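Long-range contact in uncharacterized protein (PDB 5AZ0), which probably reduces aldehydes and ketones as an aldo-keto reductase of the silkworm: residues A[152-164]-A[177-191]. Sequence-based numbering, arbitrary orientation. Where two conformers were deposited one is given.
Sequences DYLETWRGFEEVL and FNIEQMKRLLTNCNV. With ACT (acetate ion), chain I.
D152 and R184 form an end-on, two-pronged salt bridge, with carboxylate and guanidinium planes only 21° apart. R184 NH1 donates to D152 OD1 at 2.9 Å; R184 NH2 reaches D152 OD2 at 2.8 Å, both on the syn side. D152 also N-caps helix 153-165, OD1 taking L154 N from above the carboxylate plane, so an alanine here would probably leave the R184 charge without its mate and that helix end uncapped. R184 NH1 adds a weak bond to Y153 OH, which donates to an acetate, and L154 CD1 lies over one guanidinium face. At the other end, E161 OE2 accepts N190 N (2.7 Å) and V191 N (2.9 Å), tying down the chain just beyond helix 179-188. W157 NE1 donates a hydrogen bond of 2.9 Å to V191 O, which lies in the indole plane. The aromatic contacts are T-shaped and CH-pi: the edge of F177, at CE2, points at the face of Y153 (centroids 5.2 Å apart), while W157 CG, anti to its own N (chi1 -169°), carries the indole across to put one face under L185 CD1. The indole also touches V174 of strand 172-175. Segments 153-164 and 179-188, crossing at -54°, flank that strand as consecutive outer helices of the aldo-keto reductase (beta/alpha)8 TIM barrel.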
ATOM      1  N   ASP A 152      16.652  -2.007 -15.673  1.00 25.15           N
ATOM      2  CA  ASP A 152      16.014  -0.727 -15.555  1.00 25.98           C
ATOM      3  C   ASP A 152      14.461  -0.938 -15.288  1.00 25.63           C
ATOM      4  O   ASP A 152      13.847  -1.760 -15.911  1.00 24.43           O
ATOM      5  CB  ASP A 152      16.234   0.021 -16.842  1.00 27.25           C
ATOM      6  CG  ASP A 152      15.824   1.479 -16.753  1.00 28.29           C
ATOM      7  OD1 ASP A 152      15.252   1.925 -15.714  1.00 27.59           O
ATOM      8  OD2 ASP A 152      16.094   2.149 -17.755  1.00 28.65           O
ATOM      9  N   TYR A 153      13.891  -0.161 -14.384  1.00 25.09           N
ATOM     10  CA  TYR A 153      12.463  -0.199 -14.088  1.00 26.94           C
ATOM     11  C   TYR A 153      11.647   0.226 -15.301  1.00 28.02           C
ATOM     12  O   TYR A 153      10.485  -0.198 -15.416  1.00 24.82           O
ATOM     13  CB  TYR A 153      12.115   0.578 -12.772  1.00 23.19           C
ATOM     14  CG  TYR A 153      12.604   2.028 -12.801  1.00 25.94           C
ATOM     15  CD1 TYR A 153      11.985   2.969 -13.594  1.00 23.19           C
ATOM     16  CD2 TYR A 153      13.733   2.416 -12.080  1.00 24.49           C
ATOM     17  CE1 TYR A 153      12.425   4.253 -13.655  1.00 26.99           C
ATOM     18  CE2 TYR A 153      14.204   3.728 -12.139  1.00 25.32           C
ATOM     19  CZ  TYR A 153      13.551   4.644 -12.918  1.00 27.21           C
ATOM     20  OH  TYR A 153      13.992   5.952 -13.003  1.00 28.65           O
ATOM     21  N   LEU A 154      12.264   0.956 -16.253  1.00 24.50           N
ATOM     22  CA  LEU A 154      11.619   1.199 -17.504  1.00 27.00           C
ATOM     23  C   LEU A 154      11.381  -0.045 -18.327  1.00 27.00           C
ATOM     24  O   LEU A 154      10.370  -0.066 -19.084  1.00 22.76           O
ATOM     25  CB  LEU A 154      12.328   2.258 -18.412  1.00 27.90           C
ATOM     26  CG  LEU A 154      12.585   3.658 -17.795  1.00 31.59           C
ATOM     27  CD1 LEU A 154      13.287   4.545 -18.856  1.00 31.04           C
ATOM     28  CD2 LEU A 154      11.258   4.326 -17.396  1.00 30.44           C
ATOM     29  N   GLU A 155      12.295  -1.035 -18.266  1.00 24.83           N
ATOM     30  CA  GLU A 155      12.069  -2.316 -18.986  0.50 25.68           C
ATOM     31  C   GLU A 155      10.931  -2.985 -18.263  1.00 22.33           C
ATOM     32  O   GLU A 155      10.036  -3.450 -18.890  1.00 21.99           O
ATOM     33  CB  GLU A 155      13.235  -3.365 -19.082  0.50 27.27           C
ATOM     34  CG  GLU A 155      12.787  -4.633 -19.896  0.50 30.53           C
ATOM     35  CD  GLU A 155      13.666  -5.896 -19.854  0.50 32.86           C
ATOM     36  OE1 GLU A 155      14.892  -5.686 -19.733  0.50 33.17           O
ATOM     37  OE2 GLU A 155      13.128  -7.063 -20.004  0.50 26.17           O
ATOM     38  N   THR A 156      10.968  -3.030 -16.945  1.00 19.71           N
ATOM     39  CA  THR A 156       9.881  -3.674 -16.230  1.00 22.65           C
ATOM     40  C   THR A 156       8.497  -3.085 -16.600  1.00 23.56           C
ATOM     41  O   THR A 156       7.547  -3.818 -16.828  1.00 22.76           O
ATOM     42  CB  THR A 156      10.089  -3.594 -14.744  1.00 21.10           C
ATOM     43  OG1 THR A 156      11.446  -3.951 -14.468  1.00 22.34           O
ATOM     44  CG2 THR A 156       9.105  -4.505 -14.014  1.00 21.28           C
ATOM     45  N   TRP A 157       8.468  -1.776 -16.778  1.00 22.01           N
ATOM     46  CA  TRP A 157       7.275  -1.032 -17.014  1.00 21.57           C
ATOM     47  C   TRP A 157       6.689  -1.370 -18.329  1.00 23.13           C
ATOM     48  O   TRP A 157       5.473  -1.459 -18.418  1.00 19.39           O
ATOM     49  CB  TRP A 157       7.543   0.475 -16.853  1.00 21.53           C
ATOM     50  CG  TRP A 157       6.238   1.265 -16.837  1.00 20.51           C
ATOM     51  CD1 TRP A 157       5.750   2.042 -17.806  1.00 20.75           C
ATOM     52  CD2 TRP A 157       5.286   1.268 -15.792  1.00 19.32           C
ATOM     53  NE1 TRP A 157       4.531   2.586 -17.418  1.00 19.67           N
ATOM     54  CE2 TRP A 157       4.237   2.141 -16.174  1.00 18.88           C
ATOM     55  CE3 TRP A 157       5.211   0.621 -14.553  1.00 19.28           C
ATOM     56  CZ2 TRP A 157       3.094   2.342 -15.384  1.00 16.57           C
ATOM     57  CZ3 TRP A 157       4.104   0.873 -13.730  1.00 18.20           C
ATOM     58  CH2 TRP A 157       3.063   1.698 -14.161  1.00 18.95           C
ATOM     59  N   ARG A 158       7.514  -1.706 -19.318  1.00 24.21           N
ATOM     60  CA  ARG A 158       6.950  -2.196 -20.576  1.00 25.28           C
ATOM     61  C   ARG A 158       6.081  -3.455 -20.371  1.00 22.89           C
ATOM     62  O   ARG A 158       5.092  -3.630 -21.036  1.00 23.08           O
ATOM     63  CB  ARG A 158       8.000  -2.542 -21.661  1.00 32.30           C
ATOM     64  CG  ARG A 158       8.809  -1.349 -22.205  1.00 44.55           C
ATOM     65  CD  ARG A 158       9.787  -1.634 -23.416  1.00 52.60           C
ATOM     66  NE  ARG A 158      11.225  -1.609 -23.040  1.00 63.84           N
ATOM     67  CZ  ARG A 158      11.937  -0.517 -22.628  1.00 69.77           C
ATOM     68  NH1 ARG A 158      11.406   0.710 -22.531  1.00 64.07           N
ATOM     69  NH2 ARG A 158      13.228  -0.654 -22.283  1.00 67.96           N
ATOM     70  N   GLY A 159       6.512  -4.341 -19.505  1.00 20.99           N
ATOM     71  CA  GLY A 159       5.741  -5.518 -19.143  1.00 21.60           C
ATOM     72  C   GLY A 159       4.460  -5.099 -18.440  1.00 21.28           C
ATOM     73  O   GLY A 159       3.431  -5.707 -18.694  1.00 21.31           O
ATOM     74  N   PHE A 160       4.495  -4.082 -17.562  1.00 19.25           N
ATOM     75  CA  PHE A 160       3.212  -3.596 -16.925  1.00 19.40           C
ATOM     76  C   PHE A 160       2.276  -3.059 -18.007  1.00 21.29           C
ATOM     77  O   PHE A 160       1.104  -3.389 -18.020  1.00 20.10           O
ATOM     78  CB  PHE A 160       3.457  -2.538 -15.841  1.00 20.49           C
ATOM     79  CG  PHE A 160       3.820  -3.122 -14.528  1.00 21.31           C
ATOM     80  CD1 PHE A 160       5.035  -3.732 -14.340  1.00 22.30           C
ATOM     81  CD2 PHE A 160       2.919  -3.118 -13.502  1.00 21.83           C
ATOM     82  CE1 PHE A 160       5.357  -4.328 -13.142  1.00 19.28           C
ATOM     83  CE2 PHE A 160       3.223  -3.688 -12.316  1.00 21.08           C
ATOM     84  CZ  PHE A 160       4.427  -4.338 -12.148  1.00 21.66           C
ATOM     85  N   GLU A 161       2.810  -2.328 -18.990  1.00 20.04           N
ATOM     86  CA  GLU A 161       1.987  -1.837 -20.097  1.00 21.33           C
ATOM     87  C   GLU A 161       1.414  -2.970 -20.935  1.00 21.27           C
ATOM     88  O   GLU A 161       0.264  -2.857 -21.419  1.00 16.96           O
ATOM     89  CB  GLU A 161       2.771  -0.808 -20.999  1.00 20.40           C
ATOM     90  CG  GLU A 161       3.145   0.447 -20.191  1.00 22.89           C
ATOM     91  CD  GLU A 161       4.100   1.433 -20.911  1.00 23.48           C
ATOM     92  OE1 GLU A 161       4.799   0.969 -21.796  1.00 23.91           O
ATOM     93  OE2 GLU A 161       4.209   2.619 -20.536  1.00 22.07           O
ATOM     94  N   GLU A 162       2.204  -4.054 -21.121  1.00 20.67           N
ATOM     95  CA  GLU A 162       1.719  -5.207 -21.861  0.50 20.16           C
ATOM     96  C   GLU A 162       0.538  -5.920 -21.102  1.00 18.49           C
ATOM     97  O   GLU A 162      -0.474  -6.306 -21.728  1.00 18.96           O
ATOM     98  CB  GLU A 162       2.918  -6.154 -22.258  0.50 21.43           C
ATOM     99  CG  GLU A 162       3.871  -5.563 -23.346  0.50 24.16           C
ATOM    100  CD  GLU A 162       5.311  -6.213 -23.484  0.50 26.87           C
ATOM    101  OE1 GLU A 162       5.763  -7.047 -22.665  0.50 23.34           O
ATOM    102  OE2 GLU A 162       6.008  -5.867 -24.471  0.50 30.79           O
ATOM    103  N   VAL A 163       0.645  -6.102 -19.804  1.00 17.23           N
ATOM    104  CA  VAL A 163      -0.419  -6.859 -19.084  1.00 18.07           C
ATOM    105  C   VAL A 163      -1.704  -6.019 -19.007  1.00 20.00           C
ATOM    106  O   VAL A 163      -2.797  -6.587 -19.015  1.00 19.69           O
ATOM    107  CB  VAL A 163      -0.020  -7.323 -17.700  1.00 18.10           C
ATOM    108  CG1 VAL A 163       1.123  -8.357 -17.814  1.00 21.05           C
ATOM    109  CG2 VAL A 163       0.378  -6.175 -16.746  1.00 17.05           C
ATOM    110  N   LEU A 164      -1.552  -4.672 -19.032  1.00 20.11           N
ATOM    111  CA  LEU A 164      -2.662  -3.731 -19.158  1.00 18.83           C
ATOM    112  C   LEU A 164      -3.378  -3.935 -20.452  1.00 18.77           C
ATOM    113  O   LEU A 164      -4.619  -4.144 -20.467  1.00 17.54           O
ATOM    114  CB  LEU A 164      -2.194  -2.285 -18.985  1.00 19.59           C
ATOM    115  CG  LEU A 164      -3.273  -1.159 -18.930  1.00 18.95           C
ATOM    116  CD1 LEU A 164      -4.084  -1.298 -17.689  1.00 19.12           C
ATOM    117  CD2 LEU A 164      -2.590   0.190 -18.958  1.00 17.36           C
ATOM    118  N   PHE A 177       8.702   4.299  -5.268  1.00 22.06           N
ATOM    119  CA  PHE A 177       9.480   5.025  -6.235  1.00 24.04           C
ATOM    120  C   PHE A 177       9.764   6.384  -5.565  1.00 27.16           C
ATOM    121  O   PHE A 177       8.840   6.994  -4.982  1.00 26.41           O
ATOM    122  CB  PHE A 177       8.710   5.218  -7.557  1.00 22.95           C
ATOM    123  CG  PHE A 177       8.922   4.110  -8.575  1.00 20.38           C
ATOM    124  CD1 PHE A 177       8.868   2.799  -8.206  1.00 20.09           C
ATOM    125  CD2 PHE A 177       9.200   4.414  -9.879  1.00 20.11           C
ATOM    126  CE1 PHE A 177       9.155   1.814  -9.135  1.00 19.89           C
ATOM    127  CE2 PHE A 177       9.433   3.466 -10.820  1.00 19.94           C
ATOM    128  CZ  PHE A 177       9.436   2.140 -10.425  1.00 20.62           C
ATOM    129  N   ASN A 178      10.999   6.882  -5.664  1.00 23.86           N
ATOM    130  CA  ASN A 178      11.295   8.208  -5.129  1.00 21.53           C
ATOM    131  C   ASN A 178      10.999   9.242  -6.233  1.00 23.02           C
ATOM    132  O   ASN A 178      10.614   8.898  -7.327  1.00 20.09           O
ATOM    133  CB  ASN A 178      12.753   8.296  -4.599  1.00 21.85           C
ATOM    134  CG  ASN A 178      13.791   8.116  -5.689  1.00 20.94           C
ATOM    135  OD1 ASN A 178      13.586   8.449  -6.863  1.00 23.37           O
ATOM    136  ND2 ASN A 178      14.890   7.502  -5.324  1.00 23.07           N
ATOM    137  N   ILE A 179      11.256  10.532  -5.965  1.00 24.36           N
ATOM    138  CA  ILE A 179      10.787  11.578  -6.856  1.00 24.69           C
ATOM    139  C   ILE A 179      11.539  11.541  -8.142  1.00 25.10           C
ATOM    140  O   ILE A 179      10.955  11.746  -9.234  1.00 23.70           O
ATOM    141  CB  ILE A 179      10.843  12.972  -6.144  1.00 30.21           C
ATOM    142  CG1 ILE A 179      10.178  14.044  -6.994  1.00 32.17           C
ATOM    143  CG2 ILE A 179      12.316  13.378  -5.736  1.00 30.25           C
ATOM    144  CD1 ILE A 179       9.988  15.362  -6.220  1.00 37.04           C
ATOM    145  N   GLU A 180      12.830  11.164  -8.080  1.00 25.00           N
ATOM    146  CA  GLU A 180      13.677  11.014  -9.256  0.50 24.67           C
ATOM    147  C   GLU A 180      13.185   9.870 -10.142  1.00 23.35           C
ATOM    148  O   GLU A 180      13.096   9.946 -11.374  1.00 23.51           O
ATOM    149  CB  GLU A 180      15.157  10.742  -8.790  0.50 25.71           C
ATOM    150  CG  GLU A 180      15.889  11.903  -8.070  0.50 28.80           C
ATOM    151  CD  GLU A 180      15.702  12.010  -6.547  0.50 29.57           C
ATOM    152  OE1 GLU A 180      15.037  11.163  -5.924  0.50 26.36           O
ATOM    153  OE2 GLU A 180      16.210  12.998  -5.955  0.50 34.87           O
ATOM    154  N   GLN A 181      12.913   8.740  -9.497  1.00 21.49           N
ATOM    155  CA  GLN A 181      12.341   7.552 -10.259  1.00 20.96           C
ATOM    156  C   GLN A 181      10.953   7.875 -10.880  1.00 21.46           C
ATOM    157  O   GLN A 181      10.682   7.585 -12.054  1.00 21.27           O
ATOM    158  CB  GLN A 181      12.264   6.369  -9.317  1.00 21.89           C
ATOM    159  CG  GLN A 181      13.673   5.873  -8.936  1.00 22.90           C
ATOM    160  CD  GLN A 181      13.671   4.938  -7.776  1.00 23.97           C
ATOM    161  OE1 GLN A 181      12.827   5.042  -6.891  1.00 21.59           O
ATOM    162  NE2 GLN A 181      14.612   3.986  -7.774  1.00 27.19           N
ATOM    163  N   MET A 182      10.140   8.616 -10.137  1.00 22.29           N
ATOM    164  CA  MET A 182       8.816   9.021 -10.679  1.00 22.56           C
ATOM    165  C   MET A 182       8.939   9.897 -11.867  1.00 22.84           C
ATOM    166  O   MET A 182       8.258   9.707 -12.932  1.00 20.38           O
ATOM    167  CB  MET A 182       7.993   9.696  -9.589  1.00 21.35           C
ATOM    168  CG  MET A 182       7.510   8.728  -8.486  1.00 23.33           C
ATOM    169  SD  MET A 182       6.357   7.451  -9.163  1.00 25.62           S
ATOM    170  CE  MET A 182       5.240   8.401 -10.160  1.00 22.68           C
ATOM    171  N   LYS A 183       9.849  10.867 -11.740  1.00 26.29           N
ATOM    172  CA  LYS A 183      10.077  11.783 -12.901  1.00 28.12           C
ATOM    173  C   LYS A 183      10.587  11.069 -14.184  1.00 22.97           C
ATOM    174  O   LYS A 183      10.107  11.288 -15.324  1.00 24.21           O
ATOM    175  CB  LYS A 183      11.004  12.928 -12.438  1.00 34.02           C
ATOM    176  CG  LYS A 183      11.521  13.802 -13.542  1.00 49.67           C
ATOM    177  CD  LYS A 183      12.110  15.135 -13.059  1.00 61.30           C
ATOM    178  CE  LYS A 183      12.313  16.086 -14.265  1.00 70.47           C
ATOM    179  NZ  LYS A 183      12.897  17.430 -13.920  1.00 75.37           N
ATOM    180  N   ARG A 184      11.586  10.224 -14.007  1.00 22.01           N
ATOM    181  CA  ARG A 184      12.139   9.469 -15.130  1.00 24.79           C
ATOM    182  C   ARG A 184      11.064   8.501 -15.697  1.00 22.48           C
ATOM    183  O   ARG A 184      10.882   8.343 -16.909  1.00 26.11           O
ATOM    184  CB  ARG A 184      13.361   8.657 -14.666  1.00 27.04           C
ATOM    185  CG  ARG A 184      14.115   8.016 -15.840  1.00 28.15           C
ATOM    186  CD  ARG A 184      15.583   7.762 -15.488  1.00 26.17           C
ATOM    187  NE  ARG A 184      16.174   6.874 -16.512  1.00 28.87           N
ATOM    188  CZ  ARG A 184      16.082   5.530 -16.573  1.00 29.85           C
ATOM    189  NH1 ARG A 184      15.388   4.809 -15.700  1.00 28.16           N
ATOM    190  NH2 ARG A 184      16.685   4.884 -17.565  1.00 32.07           N
ATOM    191  N   LEU A 185      10.314   7.878 -14.800  1.00 21.91           N
ATOM    192  CA  LEU A 185       9.194   6.985 -15.311  1.00 22.69           C
ATOM    193  C   LEU A 185       8.181   7.787 -16.126  1.00 18.97           C
ATOM    194  O   LEU A 185       7.814   7.444 -17.260  1.00 19.42           O
ATOM    195  CB  LEU A 185       8.567   6.227 -14.114  1.00 21.89           C
ATOM    196  CG  LEU A 185       7.360   5.381 -14.524  1.00 22.90           C
ATOM    197  CD1 LEU A 185       7.754   4.398 -15.601  1.00 23.26           C
ATOM    198  CD2 LEU A 185       6.820   4.671 -13.302  1.00 23.41           C
ATOM    199  N   LEU A 186       7.738   8.904 -15.567  1.00 21.27           N
ATOM    200  CA  LEU A 186       6.729   9.734 -16.238  1.00 24.78           C
ATOM    201  C   LEU A 186       7.218  10.357 -17.556  1.00 27.57           C
ATOM    202  O   LEU A 186       6.431  10.550 -18.498  1.00 26.09           O
ATOM    203  CB  LEU A 186       6.218  10.821 -15.291  1.00 26.42           C
ATOM    204  CG  LEU A 186       5.284  10.357 -14.161  1.00 26.93           C
ATOM    205  CD1 LEU A 186       5.116  11.474 -13.168  1.00 30.08           C
ATOM    206  CD2 LEU A 186       3.932  10.036 -14.743  1.00 26.18           C
ATOM    207  N   THR A 187       8.528  10.585 -17.638  1.00 26.70           N
ATOM    208  CA  THR A 187       9.116  11.157 -18.864  1.00 29.88           C
ATOM    209  C   THR A 187       9.222  10.128 -19.945  1.00 29.28           C
ATOM    210  O   THR A 187       9.107  10.470 -21.113  1.00 32.37           O
ATOM    211  CB  THR A 187      10.547  11.691 -18.602  1.00 33.02           C
ATOM    212  OG1 THR A 187      10.455  12.667 -17.602  1.00 34.93           O
ATOM    213  CG2 THR A 187      11.191  12.316 -19.859  1.00 34.24           C
ATOM    214  N   ASN A 188       9.432   8.871 -19.577  1.00 26.69           N
ATOM    215  CA  ASN A 188       9.634   7.789 -20.568  1.00 26.78           C
ATOM    216  C   ASN A 188       8.465   6.795 -20.891  1.00 30.42           C
ATOM    217  O   ASN A 188       8.493   6.100 -21.902  1.00 30.99           O
ATOM    218  CB  ASN A 188      10.893   7.045 -20.123  1.00 25.78           C
ATOM    219  CG  ASN A 188      12.180   7.931 -20.326  1.00 28.39           C
ATOM    220  OD1 ASN A 188      12.602   8.110 -21.442  1.00 28.30           O
ATOM    221  ND2 ASN A 188      12.689   8.549 -19.269  1.00 25.41           N
ATOM    222  N   CYS A 189       7.460   6.702 -20.033  1.00 26.18           N
ATOM    223  CA  CYS A 189       6.413   5.667 -20.203  1.00 23.98           C
ATOM    224  C   CYS A 189       5.501   5.940 -21.340  1.00 25.67           C
ATOM    225  O   CYS A 189       5.490   7.025 -21.806  1.00 24.41           O
ATOM    226  CB  CYS A 189       5.597   5.595 -18.924  1.00 25.45           C
ATOM    227  SG  CYS A 189       4.729   7.138 -18.534  1.00 26.54           S
ATOM    228  N   ASN A 190       4.743   4.958 -21.808  1.00 23.34           N
ATOM    229  CA  ASN A 190       3.636   5.222 -22.702  1.00 26.24           C
ATOM    230  C   ASN A 190       2.349   5.402 -21.895  1.00 24.03           C
ATOM    231  O   ASN A 190       1.515   6.199 -22.256  1.00 24.61           O
ATOM    232  CB  ASN A 190       3.465   4.092 -23.728  1.00 26.82           C
ATOM    233  CG  ASN A 190       4.645   4.013 -24.714  1.00 31.36           C
ATOM    234  OD1 ASN A 190       5.336   4.974 -24.986  1.00 32.37           O
ATOM    235  ND2 ASN A 190       4.890   2.863 -25.192  1.00 29.44           N
ATOM    236  N   VAL A 191       2.167   4.649 -20.833  1.00 22.09           N
ATOM    237  CA  VAL A 191       0.954   4.783 -19.983  1.00 19.71           C
ATOM    238  C   VAL A 191       1.528   5.176 -18.632  1.00 19.82           C
ATOM    239  O   VAL A 191       2.397   4.470 -18.109  1.00 20.39           O
ATOM    240  CB  VAL A 191       0.177   3.468 -19.892  1.00 20.76           C
ATOM    241  CG1 VAL A 191      -1.010   3.612 -18.976  1.00 19.81           C
ATOM    242  CG2 VAL A 191      -0.274   2.983 -21.254  1.00 19.11           C
TER
HETATM  243  C   ACT I 408      16.522   7.381 -11.257  0.80 43.45           C
HETATM  244  O   ACT I 408      16.891   7.457 -10.067  0.80 52.92           O
HETATM  245  OXT ACT I 408      16.186   6.302 -11.828  0.80 30.38           O
HETATM  246  CH3 ACT I 408      16.530   8.684 -11.975  0.80 40.78           C